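Local atomic coordinates of sensor protein CpxA (Vibrio parahaemolyticus, PDB entry 3V67), a protein that probably acts as a membrane-bound sensor histidine kinase of a two-component system, of which this chain is the periplasmic sensor domain with a PAS fold. Residues D11-D14 with E15-Q18; Y17-I20 with I21-D25. One frame throughout, in Å; residues are numbered along the deposited sequence.

Contact 1 of 2, residues D11-D14 with E15-Q18; sequences DIPD and EHYQ
Pro13 O receives the N-H of Tyr17 at 2.9 Å, and one residue on Gln18 N reaches Asp14 O at a similar length, so the chain closes into the first turn of helix 14-30. Pro13 is the N-cap residue: its psi of 137° lies outside the helical range, and the helical angles begin at Asp14.

The proline ring meets two side chains of the new turn. Its CB lies over one face of the His16 imidazole, near the rim and 4.1 Å from His16 CG, and the two side chains cross at a slant. From the other partner, Glu15, a carboxylate oxygen folds back over the start of the helix: CG stands between backbone N and carbonyl carbon (chi1 47°), and the bend at chi2 brings Glu15 OE2 to 3.3 Å from Pro13 CB. This puts a buried carboxylate oxygen against carbon; a long, weak ion pair links it to Arg10 of the second subunit, whose Lys8 also packs on Glu15.

Ile12 supplies the apolar side. Its CG2 branch touches His16 CB at 3.7 Å and Tyr17 CB at 4.0 Å, while CD1 of the other branch comes to the edge of the Tyr17 ring, near its plane.

The segment 11-14 leads from the edge strand 10-11 into helix 14-30. Ile12 packs on Pro94, on Gln96 of strand 95-99 and on Ala105 of strand 102-112, and Tyr17 reaches Val108, so the start of the helix lies against the antiparallel sheet, with Asp11 salt-bridged to Lys95 beside it.

Contact 2 of 2, residues Y17-I20 with I21-D25; sequences YQRI and IETRD
Backbone hydrogen bonds tie Tyr17 to Ile21, Gln18 to Glu22, Arg19 to Thr23 and Ile20 to Arg24, each N-H meeting the carbonyl oxygen four residues earlier, the regular i to i+4 ladder of an alpha helix. Thr23 N, for one, lies 2.9 Å from Arg19 O.

Apolar contact is carried by Tyr17 and Ile21. Ile21 CG1 sits over one face of the phenol ring in a CH-pi contact, 3.9 Å from its centroid and 21° off the normal, displaced toward the rim; Ile21 CD1 continues outward to Tyr17 OH at 3.6 Å. The ring reaches forward to this place because CG is anti to the backbone N (chi1 173°). Thr23 CG2 lies 3.9 Å from Arg19 CD, their side chains crossing at about a right angle.

Helix 14-30 lies along the antiparallel sheet of this PAS-fold sensor domain: Ile20 packs on Ala105, Val108 and Met119, and Thr23 also meets Met119, so these residues line the sheet side.

Charged and polar side chains meet in two places. Around Glu22, Arg19 NH1 makes a long salt bridge of 3.6 Å to Glu22 OE1, with guanidinium and carboxylate planes only 16° apart. The other oxygen, Glu22 OE2, stands 3.1 Å from Gln18 OE1; two acceptors facing each other make no bond, and the amide may be flipped in the model. Further on, Arg24 grips its neighbour Asp25 side-on, NE and NH2 both 2.7 Å from Asp25 OD1, while Arg24 NH1 bonds to the carbonyl oxygen of Pro109.

How the contacts relate
Contacts 1 and 2 follow one another along helix 14-30, their centres about 9 Å apart, and they overlap at Tyr17 and Gln18. Contact 1 covers the passage from strand 10-11 into the helix; contact 2 takes up the next turns. Tyr17, shared by both, touches strand 102-112 at Val108. Both therefore lie on the side of the antiparallel sheet that this helix covers, within the periplasmic sensor domain. Each also meets the second subunit, contact 1 through packing of Glu15 and long, weak ion pairs of Asp14 and Glu15, contact 2 through packing of Arg19 and Thr23, so the helix borders the other copy as well as its own sheet.

Contact 1 of 2, residues D11-D14 with E15-Q18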
ATOM      1  N   ASP A  11       1.799   5.556   5.531  1.00 33.68           N
ATOM      2  CA  ASP A  11       3.204   5.358   5.204  1.00 37.09           C
ATOM      3  C   ASP A  11       3.394   5.185   3.708  1.00 26.56           C
ATOM      4  O   ASP A  11       2.545   4.617   3.025  1.00 29.58           O
ATOM      5  CB  ASP A  11       3.752   4.123   5.924  1.00 47.86           C
ATOM      6  CG  ASP A  11       4.063   4.386   7.382  1.00 59.30           C
ATOM      7  OD1 ASP A  11       3.752   5.493   7.872  1.00 64.44           O
ATOM      8  OD2 ASP A  11       4.614   3.479   8.041  1.00 64.19           O
ATOM      9  N   ILE A  12       4.519   5.678   3.204  1.00 24.17           N
ATOM     10  CA  ILE A  12       4.905   5.435   1.824  1.00 21.43           C
ATOM     11  C   ILE A  12       5.636   4.102   1.760  1.00 30.84           C
ATOM     12  O   ILE A  12       6.538   3.852   2.561  1.00 33.18           O
ATOM     13  CB  ILE A  12       5.838   6.543   1.304  1.00 23.59           C
ATOM     14  CG1 ILE A  12       5.278   7.924   1.652  1.00 25.56           C
ATOM     15  CG2 ILE A  12       6.048   6.410  -0.194  1.00 19.78           C
ATOM     16  CD1 ILE A  12       6.210   9.068   1.304  1.00 18.49           C
ATOM     17  N   PRO A  13       5.232   3.232   0.821  1.00 35.07           N
ATOM     18  CA  PRO A  13       5.898   1.947   0.591  1.00 37.10           C
ATOM     19  C   PRO A  13       7.391   2.149   0.368  1.00 40.91           C
ATOM     20  O   PRO A  13       7.771   3.068  -0.356  1.00 45.87           O
ATOM     21  CB  PRO A  13       5.240   1.443  -0.694  1.00 37.16           C
ATOM     22  CG  PRO A  13       3.884   2.047  -0.673  1.00 36.71           C
ATOM     23  CD  PRO A  13       4.046   3.402  -0.037  1.00 35.31           C
ATOM     24  N   ASP A  14       8.210   1.301   0.985  1.00 50.55           N
ATOM     25  CA  ASP A  14       9.666   1.462   0.986  1.00 50.82           C
ATOM     26  C   ASP A  14      10.285   1.654  -0.396  1.00 51.50           C
ATOM     27  O   ASP A  14      11.228   2.429  -0.553  1.00 44.03           O
ATOM     28  CB  ASP A  14      10.334   0.283   1.692  1.00 56.93           C
ATOM     29  CG  ASP A  14       9.966   0.203   3.157  1.00 65.93           C
ATOM     30  OD1 ASP A  14       9.388   1.184   3.675  1.00 70.98           O
ATOM     31  OD2 ASP A  14      10.259  -0.830   3.795  1.00 67.85           O
ATOM     32  N   GLU A  15       9.759   0.943  -1.390  1.00 58.00           N
ATOM     33  CA  GLU A  15      10.249   1.068  -2.757  1.00 56.49           C
ATOM     34  C   GLU A  15       9.936   2.450  -3.320  1.00 45.30           C
ATOM     35  O   GLU A  15      10.779   3.080  -3.963  1.00 43.36           O
ATOM     36  CB  GLU A  15       9.648  -0.022  -3.649  1.00 70.71           C
ATOM     37  CG  GLU A  15       8.141  -0.212  -3.497  1.00 85.92           C
ATOM     38  CD  GLU A  15       7.777  -1.212  -2.411  1.00 98.93           C
ATOM     39  OE1 GLU A  15       8.667  -1.977  -1.982  1.00103.30           O
ATOM     40  OE2 GLU A  15       6.601  -1.234  -1.989  1.00101.28           O
ATOM     41  N   HIS A  16       8.718   2.916  -3.061  1.00 42.82           N
ATOM     42  CA  HIS A  16       8.292   4.234  -3.503  1.00 38.86           C
ATOM     43  C   HIS A  16       9.118   5.319  -2.827  1.00 37.37           C
ATOM     44  O   HIS A  16       9.612   6.225  -3.492  1.00 43.68           O
ATOM     45  CB  HIS A  16       6.798   4.442  -3.234  1.00 37.94           C
ATOM     46  CG  HIS A  16       5.903   3.592  -4.083  1.00 46.27           C
ATOM     47  ND1 HIS A  16       4.584   3.911  -4.327  1.00 48.23           N
ATOM     48  CD2 HIS A  16       6.135   2.433  -4.745  1.00 49.09           C
ATOM     49  CE1 HIS A  16       4.044   2.989  -5.102  1.00 46.11           C
ATOM     50  NE2 HIS A  16       4.964   2.080  -5.372  1.00 51.11           N
ATOM     51  N   TYR A  17       9.277   5.220  -1.509  1.00 30.35           N
ATOM     52  CA  TYR A  17      10.045   6.215  -0.767  1.00 34.07           C
ATOM     53  C   TYR A  17      11.509   6.252  -1.205  1.00 40.24           C
ATOM     54  O   TYR A  17      12.083   7.326  -1.396  1.00 45.30           O
ATOM     55  CB  TYR A  17       9.945   5.978   0.742  1.00 27.92           C
ATOM     56  CG  TYR A  17      10.868   6.873   1.541  1.00 40.99           C
ATOM     57  CD1 TYR A  17      10.545   8.203   1.783  1.00 35.82           C
ATOM     58  CD2 TYR A  17      12.070   6.392   2.043  1.00 49.70           C
ATOM     59  CE1 TYR A  17      11.392   9.024   2.508  1.00 38.26           C
ATOM     60  CE2 TYR A  17      12.921   7.203   2.769  1.00 45.67           C
ATOM     61  CZ  TYR A  17      12.578   8.516   2.997  1.00 42.92           C
ATOM     62  OH  TYR A  17      13.426   9.323   3.719  1.00 45.83           O
ATOM     63  N   GLN A  18      12.103   5.072  -1.357  1.00 38.23           N
ATOM     64  CA  GLN A  18      13.474   4.938  -1.842  1.00 40.34           C
ATOM     65  C   GLN A  18      13.624   5.592  -3.213  1.00 42.32           C
ATOM     66  O   GLN A  18      14.579   6.342  -3.457  1.00 44.07           O
ATOM     67  CB  GLN A  18      13.866   3.459  -1.904  1.00 41.39           C
ATOM     68  CG  GLN A  18      14.862   3.105  -3.000  1.00 54.95           C
ATOM     69  CD  GLN A  18      16.299   3.414  -2.621  1.00 71.74           C
ATOM     70  OE1 GLN A  18      16.693   4.578  -2.548  1.00 77.89           O
ATOM     71  NE2 GLN A  18      17.092   2.369  -2.381  1.00 82.46           N
TER

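Contact 2 of 2, residues Y17-I20 with I21-D25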
ATOM      1  N   TYR A  17       9.277   5.220  -1.509  1.00 30.35           N
ATOM      2  CA  TYR A  17      10.045   6.215  -0.767  1.00 34.07           C
ATOM      3  C   TYR A  17      11.509   6.252  -1.205  1.00 40.24           C
ATOM      4  O   TYR A  17      12.083   7.326  -1.396  1.00 45.30           O
ATOM      5  CB  TYR A  17       9.945   5.978   0.742  1.00 27.92           C
ATOM      6  CG  TYR A  17      10.868   6.873   1.541  1.00 40.99           C
ATOM      7  CD1 TYR A  17      10.545   8.203   1.783  1.00 35.82           C
ATOM      8  CD2 TYR A  17      12.070   6.392   2.043  1.00 49.70           C
ATOM      9  CE1 TYR A  17      11.392   9.024   2.508  1.00 38.26           C
ATOM     10  CE2 TYR A  17      12.921   7.203   2.769  1.00 45.67           C
ATOM     11  CZ  TYR A  17      12.578   8.516   2.997  1.00 42.92           C
ATOM     12  OH  TYR A  17      13.426   9.323   3.719  1.00 45.83           O
ATOM     13  N   GLN A  18      12.103   5.072  -1.357  1.00 38.23           N
ATOM     14  CA  GLN A  18      13.474   4.938  -1.842  1.00 40.34           C
ATOM     15  C   GLN A  18      13.624   5.592  -3.213  1.00 42.32           C
ATOM     16  O   GLN A  18      14.579   6.342  -3.457  1.00 44.07           O
ATOM     17  CB  GLN A  18      13.866   3.459  -1.904  1.00 41.39           C
ATOM     18  CG  GLN A  18      14.862   3.105  -3.000  1.00 54.95           C
ATOM     19  CD  GLN A  18      16.299   3.414  -2.621  1.00 71.74           C
ATOM     20  OE1 GLN A  18      16.693   4.578  -2.548  1.00 77.89           O
ATOM     21  NE2 GLN A  18      17.092   2.369  -2.381  1.00 82.46           N
ATOM     22  N   ARG A  19      12.659   5.327  -4.089  1.00 37.70           N
ATOM     23  CA  ARG A  19      12.639   5.949  -5.406  1.00 43.42           C
ATOM     24  C   ARG A  19      12.607   7.469  -5.297  1.00 47.50           C
ATOM     25  O   ARG A  19      13.421   8.151  -5.912  1.00 56.78           O
ATOM     26  CB  ARG A  19      11.443   5.460  -6.218  1.00 54.62           C
ATOM     27  CG  ARG A  19      11.290   6.170  -7.550  1.00 71.27           C
ATOM     28  CD  ARG A  19      12.500   5.934  -8.446  1.00 81.82           C
ATOM     29  NE  ARG A  19      12.255   4.884  -9.430  1.00 86.89           N
ATOM     30  CZ  ARG A  19      12.533   3.598  -9.243  1.00 85.85           C
ATOM     31  NH1 ARG A  19      13.073   3.188  -8.104  1.00 83.91           N
ATOM     32  NH2 ARG A  19      12.271   2.719 -10.200  1.00 86.28           N
ATOM     33  N   ILE A  20      11.669   7.984  -4.508  1.00 39.77           N
ATOM     34  CA  ILE A  20      11.525   9.421  -4.280  1.00 33.93           C
ATOM     35  C   ILE A  20      12.837  10.054  -3.826  1.00 29.79           C
ATOM     36  O   ILE A  20      13.225  11.122  -4.305  1.00 27.64           O
ATOM     37  CB  ILE A  20      10.435   9.708  -3.228  1.00 30.36           C
ATOM     38  CG1 ILE A  20       9.057   9.335  -3.775  1.00 26.63           C
ATOM     39  CG2 ILE A  20      10.457  11.170  -2.809  1.00 39.05           C
ATOM     40  CD1 ILE A  20       7.943   9.464  -2.760  1.00 27.15           C
ATOM     41  N   ILE A  21      13.515   9.383  -2.900  1.00 33.09           N
ATOM     42  CA  ILE A  21      14.821   9.832  -2.430  1.00 38.77           C
ATOM     43  C   ILE A  21      15.820   9.884  -3.583  1.00 42.08           C
ATOM     44  O   ILE A  21      16.582  10.849  -3.725  1.00 38.56           O
ATOM     45  CB  ILE A  21      15.356   8.907  -1.320  1.00 38.80           C
ATOM     46  CG1 ILE A  21      14.502   9.052  -0.061  1.00 35.17           C
ATOM     47  CG2 ILE A  21      16.811   9.218  -1.009  1.00 44.55           C
ATOM     48  CD1 ILE A  21      14.394  10.483   0.437  1.00 32.22           C
ATOM     49  N   GLU A  22      15.796   8.845  -4.411  1.00 46.44           N
ATOM     50  CA  GLU A  22      16.688   8.760  -5.563  1.00 48.84           C
ATOM     51  C   GLU A  22      16.481   9.889  -6.577  1.00 49.66           C
ATOM     52  O   GLU A  22      17.451  10.495  -7.038  1.00 57.76           O
ATOM     53  CB  GLU A  22      16.566   7.392  -6.237  1.00 49.30           C
ATOM     54  CG  GLU A  22      17.155   6.251  -5.416  1.00 51.02           C
ATOM     55  CD  GLU A  22      16.842   4.885  -5.997  1.00 56.49           C
ATOM     56  OE1 GLU A  22      16.066   4.812  -6.973  1.00 60.49           O
ATOM     57  OE2 GLU A  22      17.374   3.884  -5.474  1.00 54.87           O
ATOM     58  N   THR A  23      15.228  10.182  -6.920  1.00 40.38           N
ATOM     59  CA  THR A  23      14.961  11.254  -7.876  1.00 40.62           C
ATOM     60  C   THR A  23      15.187  12.625  -7.246  1.00 37.46           C
ATOM     61  O   THR A  23      15.476  13.593  -7.944  1.00 38.96           O
ATOM     62  CB  THR A  23      13.537  11.198  -8.485  1.00 38.66           C
ATOM     63  OG1 THR A  23      12.666  12.083  -7.774  1.00 41.23           O
ATOM     64  CG2 THR A  23      12.978   9.788  -8.460  1.00 42.27           C
ATOM     65  N   ARG A  24      15.047  12.705  -5.926  1.00 33.28           N
ATOM     66  CA  ARG A  24      15.359  13.935  -5.208  1.00 27.73           C
ATOM     67  C   ARG A  24      16.845  14.229  -5.361  1.00 38.83           C
ATOM     68  O   ARG A  24      17.228  15.310  -5.812  1.00 37.39           O
ATOM     69  CB  ARG A  24      14.987  13.806  -3.727  1.00 19.22           C
ATOM     70  CG  ARG A  24      15.012  15.111  -2.925  1.00 18.04           C
ATOM     71  CD  ARG A  24      16.395  15.427  -2.364  1.00 18.58           C
ATOM     72  NE  ARG A  24      17.095  14.227  -1.915  1.00 28.35           N
ATOM     73  CZ  ARG A  24      17.018  13.720  -0.688  1.00 32.81           C
ATOM     74  NH1 ARG A  24      16.267  14.304   0.236  1.00 34.98           N
ATOM     75  NH2 ARG A  24      17.693  12.621  -0.385  1.00 29.78           N
ATOM     76  N   ASP A  25      17.673  13.257  -4.984  1.00 38.71           N
ATOM     77  CA  ASP A  25      19.122  13.381  -5.121  1.00 39.11           C
ATOM     78  C   ASP A  25      19.524  13.670  -6.563  1.00 38.05           C
ATOM     79  O   ASP A  25      20.436  14.459  -6.820  1.00 33.37           O
ATOM     80  CB  ASP A  25      19.820  12.110  -4.627  1.00 41.53           C
ATOM     81  CG  ASP A  25      20.015  12.096  -3.121  1.00 47.96           C
ATOM     82  OD1 ASP A  25      19.363  12.903  -2.426  1.00 47.67           O
ATOM     83  OD2 ASP A  25      20.819  11.277  -2.628  1.00 53.92           O
TER